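PDB 2WAO: endoglucanase E, which hydrolyses beta-1,4-glucosidic links in cellulose and, through the carbohydrate esterase family 2 domain described here, probably removes acetyl groups and binds cellulosic chains. Local coordinates for residues 27-33 / 91-97; 35-40 / 112-118; 42-48 / 73-79; 49-55 / 66-72; 57-61 / 85-89. All coordinates share one frame; numbering follows the deposited sequence. Where two conformers were deposited one is given.

Interaction 1 of 5, residues 27-33 / 91-97; sequences CAWSGSN and LWKRTEA
K93 runs along the loop 27-33, and its NZ donates to A28 O at 2.8 Å. The loop contains a type II beta turn, W29 to S32, at one end of the beta-sandwich of the N-terminal domain. The tight part lies along strand 91-93. There G31 N bonds to K93 O, and K93 N bonds to S32 O at 2.9 Å. G31 has positive phi, and its CA lies over one face of the W92 indole, 3.5 Å from CZ2. K93 bends only at its last torsion (chi4 -93°), and NZ also meets T95 O. At the other end A97 CB packs directly on A28 CB and on W29 CE3, 3.8 Å from the latter. Two waters fill out the looser S30 side. One links S30 OG to R94 O, and the other accepts from S30 N and A97 N. E96 turns away to S176, a residue of the glycan pocket. N33 lays its amide 11° from the W92 ring plane, and its ND2 bonds to G31 O at 2.9 Å.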
# COMPACT_ATOMS: atom_id res chain seq x y z
N CYS A 27 11.71 6.55 -4.31
CA CYS A 27 10.32 6.18 -3.97
C CYS A 27 10.16 6.20 -2.45
O CYS A 27 11.16 6.26 -1.71
CB CYS A 27 9.92 4.83 -4.53
SG CYS A 27 10.75 3.51 -3.69
N ALA A 28 8.90 6.17 -2.00
CA ALA A 28 8.62 6.28 -0.57
C ALA A 28 7.49 5.34 -0.15
O ALA A 28 7.58 4.66 0.87
CB ALA A 28 8.26 7.70 -0.22
N TRP A 29 6.43 5.28 -0.94
CA TRP A 29 5.23 4.59 -0.46
C TRP A 29 5.41 3.09 -0.27
O TRP A 29 6.14 2.42 -1.04
CB TRP A 29 4.03 4.88 -1.35
CG TRP A 29 3.67 6.35 -1.39
CD1 TRP A 29 3.94 7.22 -2.42
CD2 TRP A 29 3.01 7.12 -0.38
NE1 TRP A 29 3.46 8.49 -2.11
CE2 TRP A 29 2.90 8.45 -0.87
CE3 TRP A 29 2.45 6.81 0.88
CZ2 TRP A 29 2.25 9.47 -0.14
CZ3 TRP A 29 1.82 7.82 1.61
CH2 TRP A 29 1.73 9.14 1.10
N SER A 30 4.72 2.55 0.74
CA SER A 30 4.63 1.10 0.96
C SER A 30 4.43 0.36 -0.37
O SER A 30 3.62 0.75 -1.21
CB SER A 30 3.39 0.74 1.80
OG SER A 30 3.44 1.33 3.06
N GLY A 31 5.12 -0.75 -0.52
CA GLY A 31 4.81 -1.62 -1.64
C GLY A 31 5.41 -1.14 -2.97
O GLY A 31 5.22 -1.81 -4.00
N SER A 32 6.09 0.01 -2.97
CA SER A 32 6.90 0.41 -4.16
C SER A 32 7.75 -0.78 -4.54
O SER A 32 8.38 -1.40 -3.64
CB SER A 32 7.80 1.61 -3.89
OG SER A 32 7.04 2.76 -3.54
N ASN A 33 7.84 -1.11 -5.83
CA ASN A 33 8.64 -2.26 -6.21
C ASN A 33 9.23 -2.13 -7.60
O ASN A 33 8.70 -1.39 -8.43
CB ASN A 33 7.88 -3.61 -6.05
CG ASN A 33 6.71 -3.73 -6.97
OD1 ASN A 33 6.82 -4.28 -8.08
ND2 ASN A 33 5.56 -3.21 -6.52
N LEU A 91 11.75 -6.60 -6.55
CA LEU A 91 12.35 -6.06 -5.31
C LEU A 91 11.31 -5.16 -4.63
O LEU A 91 10.92 -4.13 -5.18
CB LEU A 91 13.66 -5.32 -5.62
CG LEU A 91 14.37 -4.64 -4.46
CD1 LEU A 91 14.71 -5.66 -3.34
CD2 LEU A 91 15.64 -3.89 -4.92
N TRP A 92 10.86 -5.53 -3.42
CA TRP A 92 9.65 -4.94 -2.81
C TRP A 92 10.00 -4.15 -1.55
O TRP A 92 10.72 -4.65 -0.66
CB TRP A 92 8.68 -6.08 -2.47
CG TRP A 92 7.34 -5.66 -1.89
CD1 TRP A 92 7.06 -5.27 -0.60
CD2 TRP A 92 6.10 -5.56 -2.62
NE1 TRP A 92 5.73 -4.94 -0.49
CE2 TRP A 92 5.12 -5.13 -1.71
CE3 TRP A 92 5.73 -5.83 -3.95
CZ2 TRP A 92 3.77 -4.96 -2.08
CZ3 TRP A 92 4.38 -5.63 -4.32
CH2 TRP A 92 3.41 -5.24 -3.37
N LYS A 93 9.52 -2.91 -1.48
CA LYS A 93 9.73 -2.08 -0.31
C LYS A 93 8.64 -2.48 0.71
O LYS A 93 7.42 -2.19 0.54
CB LYS A 93 9.63 -0.59 -0.64
CG LYS A 93 9.95 0.30 0.58
CD LYS A 93 9.76 1.81 0.21
CE LYS A 93 10.39 2.74 1.26
NZ LYS A 93 9.43 3.20 2.36
N ARG A 94 9.05 -3.17 1.75
CA ARG A 94 8.05 -3.65 2.75
C ARG A 94 7.44 -2.55 3.60
O ARG A 94 6.23 -2.60 3.92
CB ARG A 94 8.72 -4.65 3.68
CG ARG A 94 9.13 -5.89 2.95
CD ARG A 94 10.15 -6.72 3.79
NE ARG A 94 9.76 -7.01 5.21
CZ ARG A 94 9.28 -8.18 5.66
NH1 ARG A 94 8.99 -9.20 4.85
NH2 ARG A 94 9.05 -8.33 6.96
N THR A 95 8.29 -1.62 3.99
CA THR A 95 8.03 -0.60 5.00
C THR A 95 7.43 0.68 4.41
O THR A 95 7.57 1.00 3.22
CB THR A 95 9.33 -0.25 5.74
OG1 THR A 95 10.40 -0.25 4.78
CG2 THR A 95 9.64 -1.31 6.83
N GLU A 96 6.76 1.44 5.25
CA GLU A 96 5.98 2.59 4.78
C GLU A 96 6.81 3.87 4.57
O GLU A 96 8.02 3.95 4.90
CB GLU A 96 4.84 2.86 5.75
CG GLU A 96 5.35 3.21 7.18
CD GLU A 96 4.20 3.40 8.13
OE1 GLU A 96 3.56 4.48 8.08
OE2 GLU A 96 3.92 2.44 8.90
N ALA A 97 6.13 4.86 4.02
CA ALA A 97 6.77 6.11 3.58
C ALA A 97 7.39 6.84 4.77
O ALA A 97 8.48 7.45 4.66
CB ALA A 97 5.73 6.99 2.86
O HOH W 1 4.23 -0.65 4.76
O HOH W 2 3.44 4.03 2.90

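Interaction 2 of 5, residues 35-40 / 112-118; sequences ELNFYG and GKLLAAP
N37 points its side chain across at the loop that follows strand 113-114, with CB 4.0 Å from L115 CB and the amide beside the P118 ring. Its ND2 gives a nearly straight hydrogen bond to A116 O at 2.9 Å. The acceptor lies in the plane of the amide, and the N-H comes in the plane of the carbonyl. This bond fixes the rotation of the amide. ND2 also lies 3.5 Å from P118 CD. The backbone of N37 is held as well. Its O accepts from L115 N, and its N gives to a water that lies 2.7 Å from L115 O.

L115 carries the apolar part. Its CG comes down on the backbone between F38 and Y39, 3.7 Å from Y39 N, and CD2 meets Y39 CB. L114 turns to the opposite face. Its CD1 touches L36 CB at 4.1 Å, the two side chains crossing at about a right angle. At the far end E35 passes over P118, with OE2 3.6 Å from P118 CG. That carboxylate is bonded to H88 on the neighbouring strand 85-93. Y39 and K113 form a hydrogen-bonded pair, with Y39 N to K113 O at 2.8 Å. F38 and L114 form the next, non-hydrogen-bonded pair. The arrangement is a short antiparallel edge strand added to strand 33-40 in one sheet of the N-terminal beta-sandwich.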
# COMPACT_ATOMS: atom_id res chain seq x y z
N GLU A 35 10.75 -4.28 -10.85
CA GLU A 35 10.57 -5.60 -11.40
C GLU A 35 11.36 -5.73 -12.72
O GLU A 35 11.37 -4.83 -13.55
CB GLU A 35 9.07 -5.85 -11.57
CG GLU A 35 8.72 -7.09 -12.31
CD GLU A 35 7.21 -7.21 -12.55
OE1 GLU A 35 6.48 -6.18 -12.43
OE2 GLU A 35 6.77 -8.34 -12.91
N LEU A 36 12.07 -6.84 -12.87
CA LEU A 36 12.94 -7.02 -14.05
C LEU A 36 13.18 -8.49 -14.33
O LEU A 36 12.96 -9.33 -13.47
CB LEU A 36 14.26 -6.25 -13.83
CG LEU A 36 15.14 -6.67 -12.62
CD1 LEU A 36 15.88 -8.00 -12.92
CD2 LEU A 36 16.14 -5.58 -12.30
N ASN A 37 13.64 -8.79 -15.54
CA ASN A 37 14.16 -10.09 -15.91
C ASN A 37 15.67 -10.02 -16.10
O ASN A 37 16.17 -9.03 -16.62
CB ASN A 37 13.52 -10.56 -17.22
CG ASN A 37 12.02 -10.85 -17.08
OD1 ASN A 37 11.60 -11.64 -16.23
ND2 ASN A 37 11.23 -10.21 -17.91
N PHE A 38 16.40 -11.02 -15.62
CA PHE A 38 17.84 -11.05 -15.85
C PHE A 38 18.26 -12.45 -16.25
O PHE A 38 17.58 -13.45 -15.95
CB PHE A 38 18.65 -10.55 -14.64
CG PHE A 38 18.61 -11.46 -13.45
CD1 PHE A 38 19.66 -12.36 -13.20
CD2 PHE A 38 17.55 -11.40 -12.56
CE1 PHE A 38 19.64 -13.24 -12.09
CE2 PHE A 38 17.52 -12.26 -11.42
CZ PHE A 38 18.60 -13.19 -11.20
N TYR A 39 19.40 -12.50 -16.94
CA TYR A 39 20.04 -13.75 -17.29
C TYR A 39 21.26 -13.89 -16.40
O TYR A 39 22.07 -12.98 -16.31
CB TYR A 39 20.48 -13.77 -18.76
CG TYR A 39 20.95 -15.15 -19.18
CD1 TYR A 39 20.06 -16.06 -19.75
CD2 TYR A 39 22.26 -15.56 -18.94
CE1 TYR A 39 20.48 -17.36 -20.12
CE2 TYR A 39 22.69 -16.86 -19.30
CZ TYR A 39 21.79 -17.74 -19.88
OH TYR A 39 22.18 -19.02 -20.24
N GLY A 40 21.38 -15.01 -15.72
CA GLY A 40 22.63 -15.28 -14.97
C GLY A 40 22.37 -16.19 -13.79
O GLY A 40 21.45 -17.02 -13.84
N GLY A 112 26.32 -12.15 -15.90
CA GLY A 112 25.06 -12.16 -16.65
C GLY A 112 24.66 -10.77 -17.14
O GLY A 112 25.51 -9.89 -17.30
N LYS A 113 23.36 -10.57 -17.39
CA LYS A 113 22.87 -9.30 -17.99
C LYS A 113 21.39 -9.07 -17.75
O LYS A 113 20.63 -10.02 -17.51
CB LYS A 113 23.11 -9.26 -19.50
CG LYS A 113 22.41 -10.37 -20.27
CD LYS A 113 22.75 -10.39 -21.79
CE LYS A 113 21.86 -11.41 -22.49
NZ LYS A 113 22.09 -11.41 -24.00
N LEU A 114 21.00 -7.81 -17.84
CA LEU A 114 19.56 -7.44 -17.89
C LEU A 114 18.89 -7.92 -19.19
O LEU A 114 19.47 -7.80 -20.28
CB LEU A 114 19.44 -5.94 -17.78
CG LEU A 114 18.05 -5.36 -17.52
CD1 LEU A 114 17.60 -5.77 -16.11
CD2 LEU A 114 18.08 -3.83 -17.68
N LEU A 115 17.68 -8.46 -19.07
CA LEU A 115 16.88 -8.91 -20.21
C LEU A 115 15.65 -7.99 -20.37
O LEU A 115 15.44 -7.14 -19.53
CB LEU A 115 16.40 -10.34 -19.97
CG LEU A 115 17.39 -11.48 -19.92
CD1 LEU A 115 16.67 -12.82 -19.59
CD2 LEU A 115 18.16 -11.58 -21.25
N ALA A 116 14.91 -8.10 -21.48
CA ALA A 116 13.64 -7.36 -21.65
C ALA A 116 12.73 -7.45 -20.40
O ALA A 116 12.52 -8.55 -19.88
CB ALA A 116 12.88 -7.89 -22.88
N ALA A 117 12.16 -6.32 -19.97
CA ALA A 117 11.26 -6.31 -18.79
C ALA A 117 9.91 -7.00 -19.10
O ALA A 117 9.55 -7.12 -20.28
CB ALA A 117 11.05 -4.89 -18.28
N PRO A 118 9.15 -7.44 -18.06
CA PRO A 118 7.80 -7.96 -18.28
C PRO A 118 6.92 -6.85 -18.82
O PRO A 118 7.24 -5.67 -18.64
CB PRO A 118 7.32 -8.36 -16.88
CG PRO A 118 8.59 -8.42 -16.01
CD PRO A 118 9.50 -7.41 -16.62
O HOH W 3 13.96 -6.75 -17.28

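Interaction 3 of 5, residues 42-48 / 73-79; sequences EASVTIK and TSTVKLV
T46 and T75 meet hydroxyl to hydroxyl, OG1 to OG1 at 2.8 Å, on the outer face of the strand pair. On the same face K77 folds back toward E42, and its NZ forms a salt bridge with E42 OE1 at 3.2 Å. The lysine gets there by bending at three successive torsions after CB. T73 OG1 lies against the aliphatic chain of K48, nearest CG.

The other face is largely apolar. V45 CG1 touches L78 CD2 at 3.7 Å, and A43 CB touches V79 CG1. V45 sets CG1 between its backbone N and carbonyl carbon (chi1 66°), and that branch does the touching.

Behind these side chains stand two antiparallel strands, 43-48 and 73-79, crossing at 149°. V45 pairs with V76 and I47 with S74 through reciprocal backbone bonds. A classic beta bulge then shifts the register by one residue, as L78 and V79 both face A43. A43 O accepts from L78 N at 2.7 Å and more weakly from V79 N, while A43 N bonds to V79 O.

Strand 73-79 is the outermost of its five-stranded sheet, and strand 102-108 pairs with the other side of 43-49. F67, from the opposing sheet, packs on I47, V76 and L78.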
# COMPACT_ATOMS: atom_id res chain seq x y z
N GLU A 42 23.00 -14.76 -10.37
CA GLU A 42 22.99 -13.87 -9.21
C GLU A 42 22.53 -12.47 -9.58
O GLU A 42 22.58 -12.07 -10.74
CB GLU A 42 24.39 -13.78 -8.59
CG GLU A 42 25.39 -13.15 -9.57
CD GLU A 42 26.78 -13.03 -8.97
OE1 GLU A 42 26.96 -12.29 -8.00
OE2 GLU A 42 27.71 -13.68 -9.49
N ALA A 43 22.10 -11.73 -8.56
CA ALA A 43 21.74 -10.35 -8.69
C ALA A 43 22.03 -9.57 -7.42
O ALA A 43 21.77 -10.06 -6.31
CB ALA A 43 20.28 -10.24 -9.03
N SER A 44 22.51 -8.36 -7.61
CA SER A 44 22.85 -7.44 -6.53
C SER A 44 22.21 -6.09 -6.83
O SER A 44 21.93 -5.77 -7.99
CB SER A 44 24.37 -7.29 -6.40
OG SER A 44 24.99 -8.48 -5.92
N VAL A 45 22.01 -5.27 -5.80
CA VAL A 45 21.45 -3.94 -5.97
C VAL A 45 22.11 -3.00 -4.97
O VAL A 45 22.48 -3.43 -3.87
CB VAL A 45 19.87 -3.95 -5.76
CG1 VAL A 45 19.51 -4.30 -4.33
CG2 VAL A 45 19.22 -2.60 -6.16
N THR A 46 22.27 -1.74 -5.34
CA THR A 46 22.69 -0.71 -4.40
C THR A 46 21.48 0.15 -4.05
O THR A 46 20.78 0.66 -4.94
CB THR A 46 23.82 0.16 -5.00
OG1 THR A 46 24.91 -0.71 -5.37
CG2 THR A 46 24.32 1.17 -3.97
N ILE A 47 21.24 0.26 -2.74
CA ILE A 47 20.09 0.98 -2.21
C ILE A 47 20.55 2.05 -1.23
O ILE A 47 21.32 1.74 -0.29
CB ILE A 47 19.16 0.01 -1.45
CG1 ILE A 47 18.47 -0.93 -2.46
CG2 ILE A 47 18.11 0.83 -0.59
CD1 ILE A 47 17.91 -2.23 -1.84
N LYS A 48 20.04 3.26 -1.41
CA LYS A 48 20.15 4.29 -0.37
C LYS A 48 18.82 4.45 0.34
O LYS A 48 17.78 4.55 -0.32
CB LYS A 48 20.62 5.61 -0.98
CG LYS A 48 20.73 6.76 0.05
CD LYS A 48 21.34 7.99 -0.61
CE LYS A 48 20.97 9.22 0.18
NZ LYS A 48 21.38 10.38 -0.63
N THR A 73 23.75 3.83 2.62
CA THR A 73 23.78 3.31 1.25
C THR A 73 24.50 1.99 1.33
O THR A 73 25.64 1.93 1.84
CB THR A 73 24.54 4.29 0.31
OG1 THR A 73 23.81 5.53 0.24
CG2 THR A 73 24.68 3.70 -1.09
N SER A 74 23.88 0.92 0.82
CA SER A 74 24.51 -0.39 0.80
C SER A 74 24.29 -1.16 -0.50
O SER A 74 23.20 -1.09 -1.09
CB SER A 74 23.99 -1.28 1.94
OG SER A 74 24.07 -0.62 3.20
N THR A 75 25.31 -1.92 -0.90
CA THR A 75 25.18 -2.91 -1.95
C THR A 75 24.89 -4.24 -1.29
O THR A 75 25.61 -4.68 -0.39
CB THR A 75 26.44 -2.96 -2.84
OG1 THR A 75 26.64 -1.65 -3.38
CG2 THR A 75 26.23 -3.95 -3.98
N VAL A 76 23.79 -4.85 -1.73
CA VAL A 76 23.24 -6.03 -1.16
C VAL A 76 23.19 -7.09 -2.24
O VAL A 76 22.68 -6.83 -3.33
CB VAL A 76 21.77 -5.72 -0.63
CG1 VAL A 76 21.05 -7.00 -0.25
CG2 VAL A 76 21.84 -4.77 0.55
N LYS A 77 23.72 -8.28 -1.96
CA LYS A 77 23.50 -9.42 -2.87
C LYS A 77 22.10 -9.98 -2.65
O LYS A 77 21.80 -10.54 -1.58
CB LYS A 77 24.57 -10.51 -2.66
CG LYS A 77 24.29 -11.84 -3.39
CD LYS A 77 24.60 -11.74 -4.87
CE LYS A 77 26.08 -11.38 -5.11
NZ LYS A 77 26.94 -12.55 -4.78
N LEU A 78 21.24 -9.83 -3.66
CA LEU A 78 19.85 -10.26 -3.54
C LEU A 78 19.65 -11.75 -3.57
O LEU A 78 18.83 -12.29 -2.82
CB LEU A 78 18.95 -9.60 -4.60
CG LEU A 78 18.81 -8.06 -4.54
CD1 LEU A 78 17.90 -7.68 -5.71
CD2 LEU A 78 18.25 -7.58 -3.14
N VAL A 79 20.38 -12.44 -4.44
CA VAL A 79 20.20 -13.86 -4.61
C VAL A 79 21.45 -14.33 -5.32
O VAL A 79 22.06 -13.57 -6.05
CB VAL A 79 18.92 -14.18 -5.48
CG1 VAL A 79 19.07 -13.62 -6.95
CG2 VAL A 79 18.62 -15.66 -5.47

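Interaction 4 of 5, residues 49-55 / 66-72; sequences SGGENWF and PFSVNAT
W54 and S68 face each other as a non-hydrogen-bonded pair in the beta hairpin of strands 52-59 and 62-70. From CB, 3.9 Å from F67 O, the W54 side chain swings over the partner strand (chi1 -80°). Its five-membered ring takes S68 CB over the face, 3.6 Å from the ring centroid. CE2 is the ring atom nearest that CB. Farther round, CE3 lies 3.5 Å from F67 C and also reaches P66 CB, and P66 O lies at the ring edge. NE1 gives a hydrogen bond to E52 OE2, met on the anti side of the carboxylate. This holds the indole from its own strand.

On the other face of the hairpin, F55 CB sits over the F67 ring. The two rings are near parallel but slid apart, planes at 26°, with little overlap. F55 CE2 reaches V69 CB. F55 and F67 also exchange two backbone bonds, with F55 N to F67 O at 2.8 Å.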
# COMPACT_ATOMS: atom_id res chain seq x y z
N SER A 49 18.84 4.50 1.67
CA SER A 49 17.62 4.56 2.49
C SER A 49 17.76 5.63 3.55
O SER A 49 18.77 5.67 4.27
CB SER A 49 17.36 3.21 3.17
OG SER A 49 16.10 3.29 3.90
N GLY A 50 16.74 6.46 3.68
CA GLY A 50 16.74 7.54 4.67
C GLY A 50 16.51 7.07 6.11
O GLY A 50 16.95 7.72 7.06
N GLY A 51 15.84 5.94 6.27
CA GLY A 51 15.54 5.41 7.61
C GLY A 51 15.68 3.90 7.62
O GLY A 51 16.43 3.35 6.81
N GLU A 52 14.99 3.22 8.55
CA GLU A 52 15.06 1.77 8.62
C GLU A 52 14.02 1.17 7.68
O GLU A 52 12.87 0.96 8.07
CB GLU A 52 14.86 1.22 10.05
CG GLU A 52 15.09 -0.29 10.09
CD GLU A 52 14.83 -0.91 11.43
OE1 GLU A 52 14.71 -0.13 12.41
OE2 GLU A 52 14.74 -2.17 11.49
N ASN A 53 14.40 0.97 6.43
CA ASN A 53 13.51 0.34 5.48
C ASN A 53 13.87 -1.12 5.28
O ASN A 53 15.06 -1.50 5.28
CB ASN A 53 13.55 1.08 4.12
CG ASN A 53 12.72 2.36 4.14
OD1 ASN A 53 13.24 3.47 4.01
ND2 ASN A 53 11.41 2.20 4.31
N TRP A 54 12.85 -1.92 5.05
CA TRP A 54 13.02 -3.33 4.84
C TRP A 54 12.53 -3.66 3.45
O TRP A 54 11.54 -3.07 3.00
CB TRP A 54 12.17 -4.13 5.86
CG TRP A 54 12.87 -4.21 7.24
CD1 TRP A 54 13.02 -3.20 8.16
CD2 TRP A 54 13.62 -5.32 7.73
NE1 TRP A 54 13.77 -3.66 9.25
CE2 TRP A 54 14.16 -4.95 9.00
CE3 TRP A 54 13.88 -6.62 7.22
CZ2 TRP A 54 14.94 -5.83 9.79
CZ3 TRP A 54 14.67 -7.50 8.01
CH2 TRP A 54 15.18 -7.08 9.28
N PHE A 55 13.17 -4.66 2.86
CA PHE A 55 12.91 -5.15 1.50
C PHE A 55 12.79 -6.65 1.43
O PHE A 55 13.34 -7.38 2.27
CB PHE A 55 14.01 -4.71 0.53
CG PHE A 55 14.28 -3.23 0.57
CD1 PHE A 55 13.63 -2.36 -0.30
CD2 PHE A 55 15.11 -2.71 1.56
CE1 PHE A 55 13.83 -0.95 -0.22
CE2 PHE A 55 15.34 -1.32 1.65
CZ PHE A 55 14.70 -0.45 0.75
N PRO A 66 13.81 -11.42 4.05
CA PRO A 66 13.90 -9.96 3.91
C PRO A 66 15.14 -9.37 4.54
O PRO A 66 15.85 -10.08 5.29
CB PRO A 66 12.68 -9.43 4.66
CG PRO A 66 12.32 -10.50 5.57
CD PRO A 66 12.64 -11.79 4.86
N PHE A 67 15.45 -8.13 4.19
CA PHE A 67 16.67 -7.47 4.68
C PHE A 67 16.41 -6.00 4.85
O PHE A 67 15.49 -5.45 4.23
CB PHE A 67 17.85 -7.70 3.73
CG PHE A 67 17.64 -7.11 2.36
CD1 PHE A 67 18.08 -5.83 2.09
CD2 PHE A 67 16.96 -7.84 1.34
CE1 PHE A 67 17.88 -5.26 0.80
CE2 PHE A 67 16.77 -7.28 0.07
CZ PHE A 67 17.21 -6.00 -0.19
N SER A 68 17.19 -5.34 5.68
CA SER A 68 17.00 -3.93 5.87
C SER A 68 18.16 -3.16 5.30
O SER A 68 19.28 -3.68 5.24
CB SER A 68 16.91 -3.55 7.36
OG SER A 68 18.05 -4.04 8.06
N VAL A 69 17.88 -1.91 4.95
CA VAL A 69 18.91 -0.94 4.67
C VAL A 69 18.57 0.27 5.53
O VAL A 69 17.52 0.90 5.34
CB VAL A 69 19.03 -0.58 3.17
CG1 VAL A 69 20.15 0.49 2.96
CG2 VAL A 69 19.33 -1.81 2.32
N ASN A 70 19.43 0.56 6.50
CA ASN A 70 19.08 1.52 7.56
C ASN A 70 19.94 2.80 7.56
O ASN A 70 21.12 2.78 7.96
CB ASN A 70 19.06 0.81 8.95
CG ASN A 70 18.50 1.72 10.07
OD1 ASN A 70 18.14 2.87 9.82
ND2 ASN A 70 18.42 1.20 11.30
N ALA A 71 19.34 3.89 7.09
CA ALA A 71 19.95 5.25 7.13
C ALA A 71 21.37 5.25 6.55
O ALA A 71 22.31 5.81 7.15
CB ALA A 71 19.94 5.81 8.54
N THR A 72 21.49 4.62 5.38
CA THR A 72 22.80 4.36 4.76
C THR A 72 22.62 4.00 3.30
O THR A 72 21.48 3.91 2.80
CB THR A 72 23.54 3.20 5.48
OG1 THR A 72 24.95 3.26 5.18
CG2 THR A 72 22.96 1.82 5.13

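Interaction 5 of 5, residues 57-61 / 85-89; sequences AIVDG and GAHHL
The end of strand 52-59, where the chain turns at D60 and G61, pairs with antiparallel strand 85-93. D60 carries the polar contact. Its carboxylate spans two residues of the partner strand. OD2 takes H87 ND1 at 2.8 Å through its syn lone pair, at the edge of the imidazole. OD1 takes the backbone N of H88, also at 2.8 Å and on the syn side. The carboxylate and ring planes stand 40° apart. With CG anti to the D60 carbonyl carbon (chi1 -57°), the carboxylate reaches both residues. D60 N separately bonds to H88 O. Three bonds tie this one residue to H87 and H88. The carboxylate would probably favour a proton on ND1. H87 NE2 is held by A83 O.

A water donates to I58 O, accepts from G61 N and lies 3.0 Å from H88 ND1. H88 NE2 is bonded to E35 of strand 33-40. On the inner face L89 CD1 touches both V59 CG2 (3.8 Å) and A57 CB. V59 and L89 form a non-hydrogen-bonded pair. Strand 33-40 lies along the other side of 85-93, with F38 against the H87 ring. V79 and L78 of strand 73-79, from the facing sheet, cover V59 and L89.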
# COMPACT_ATOMS: atom_id res chain seq x y z
N ALA A 57 13.23 -9.61 -1.86
CA ALA A 57 13.37 -10.04 -3.27
C ALA A 57 12.49 -11.27 -3.48
O ALA A 57 12.46 -12.17 -2.65
CB ALA A 57 14.84 -10.37 -3.57
N ILE A 58 11.75 -11.30 -4.58
CA ILE A 58 10.94 -12.45 -4.93
C ILE A 58 11.47 -12.91 -6.28
O ILE A 58 11.36 -12.17 -7.26
CB ILE A 58 9.42 -12.13 -5.02
CG1 ILE A 58 8.90 -11.53 -3.70
CG2 ILE A 58 8.63 -13.43 -5.31
CD1 ILE A 58 8.94 -10.01 -3.62
N VAL A 59 12.05 -14.10 -6.31
CA VAL A 59 12.83 -14.51 -7.48
C VAL A 59 12.19 -15.73 -8.06
O VAL A 59 12.05 -16.74 -7.35
CB VAL A 59 14.32 -14.77 -7.14
CG1 VAL A 59 15.06 -15.20 -8.43
CG2 VAL A 59 14.95 -13.51 -6.62
N ASP A 60 11.72 -15.63 -9.30
CA ASP A 60 10.94 -16.71 -9.94
C ASP A 60 9.78 -17.16 -9.02
O ASP A 60 9.53 -18.36 -8.85
CB ASP A 60 11.84 -17.91 -10.28
CG ASP A 60 13.00 -17.53 -11.19
OD1 ASP A 60 12.77 -16.69 -12.10
OD2 ASP A 60 14.13 -18.04 -10.95
N GLY A 61 9.12 -16.18 -8.41
CA GLY A 61 7.95 -16.45 -7.58
C GLY A 61 8.23 -16.90 -6.14
O GLY A 61 7.29 -17.14 -5.38
N GLY A 85 20.38 -19.05 -16.20
CA GLY A 85 19.23 -18.98 -17.07
C GLY A 85 18.54 -17.66 -16.87
O GLY A 85 19.04 -16.78 -16.18
N ALA A 86 17.37 -17.51 -17.49
CA ALA A 86 16.59 -16.27 -17.35
C ALA A 86 15.81 -16.37 -16.03
O ALA A 86 15.23 -17.43 -15.72
CB ALA A 86 15.66 -16.09 -18.55
N HIS A 87 15.80 -15.30 -15.27
CA HIS A 87 15.08 -15.28 -13.97
C HIS A 87 14.23 -14.02 -13.86
O HIS A 87 14.58 -12.98 -14.41
CB HIS A 87 16.09 -15.31 -12.82
CG HIS A 87 16.96 -16.53 -12.84
ND1 HIS A 87 16.49 -17.77 -12.50
CD2 HIS A 87 18.26 -16.70 -13.20
CE1 HIS A 87 17.46 -18.67 -12.64
NE2 HIS A 87 18.54 -18.04 -13.07
N HIS A 88 13.11 -14.11 -13.13
CA HIS A 88 12.25 -12.96 -12.87
C HIS A 88 12.48 -12.46 -11.44
O HIS A 88 12.46 -13.27 -10.51
CB HIS A 88 10.80 -13.37 -13.07
CG HIS A 88 9.82 -12.29 -12.77
ND1 HIS A 88 8.96 -12.34 -11.70
CD2 HIS A 88 9.56 -11.12 -13.41
CE1 HIS A 88 8.20 -11.26 -11.69
NE2 HIS A 88 8.55 -10.50 -12.71
N LEU A 89 12.67 -11.16 -11.27
CA LEU A 89 12.95 -10.55 -9.96
C LEU A 89 11.97 -9.45 -9.65
O LEU A 89 11.72 -8.59 -10.48
CB LEU A 89 14.35 -9.97 -9.94
CG LEU A 89 14.78 -9.05 -8.80
CD1 LEU A 89 14.80 -9.85 -7.47
CD2 LEU A 89 16.19 -8.43 -9.11
O HOH W 4 9.44 -13.27 -8.90

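All five contacts belong to the N-terminal beta-sandwich. Interactions 1, 2, 4 and 5 reach one sheet, and interaction 3 lies in the facing one. Interactions 2 and 5 are neighbours, with centres about 9 Å apart, joined through the backbone by F38 O and H87 N at 2.7 Å. Interaction 3 packs across the sandwich on interaction 4, L78 CD2 to F67 CZ at 3.5 Å, and on interaction 1 through L91 and V45. Interactions 1 and 4 meet where R94 N lies 2.8 Å from W54 O. Interaction 1 lies beside the glycan site: the E96 side chain is about 5 Å from a bound glucose unit. In interaction 4, the E52 side chain is about 11 Å away.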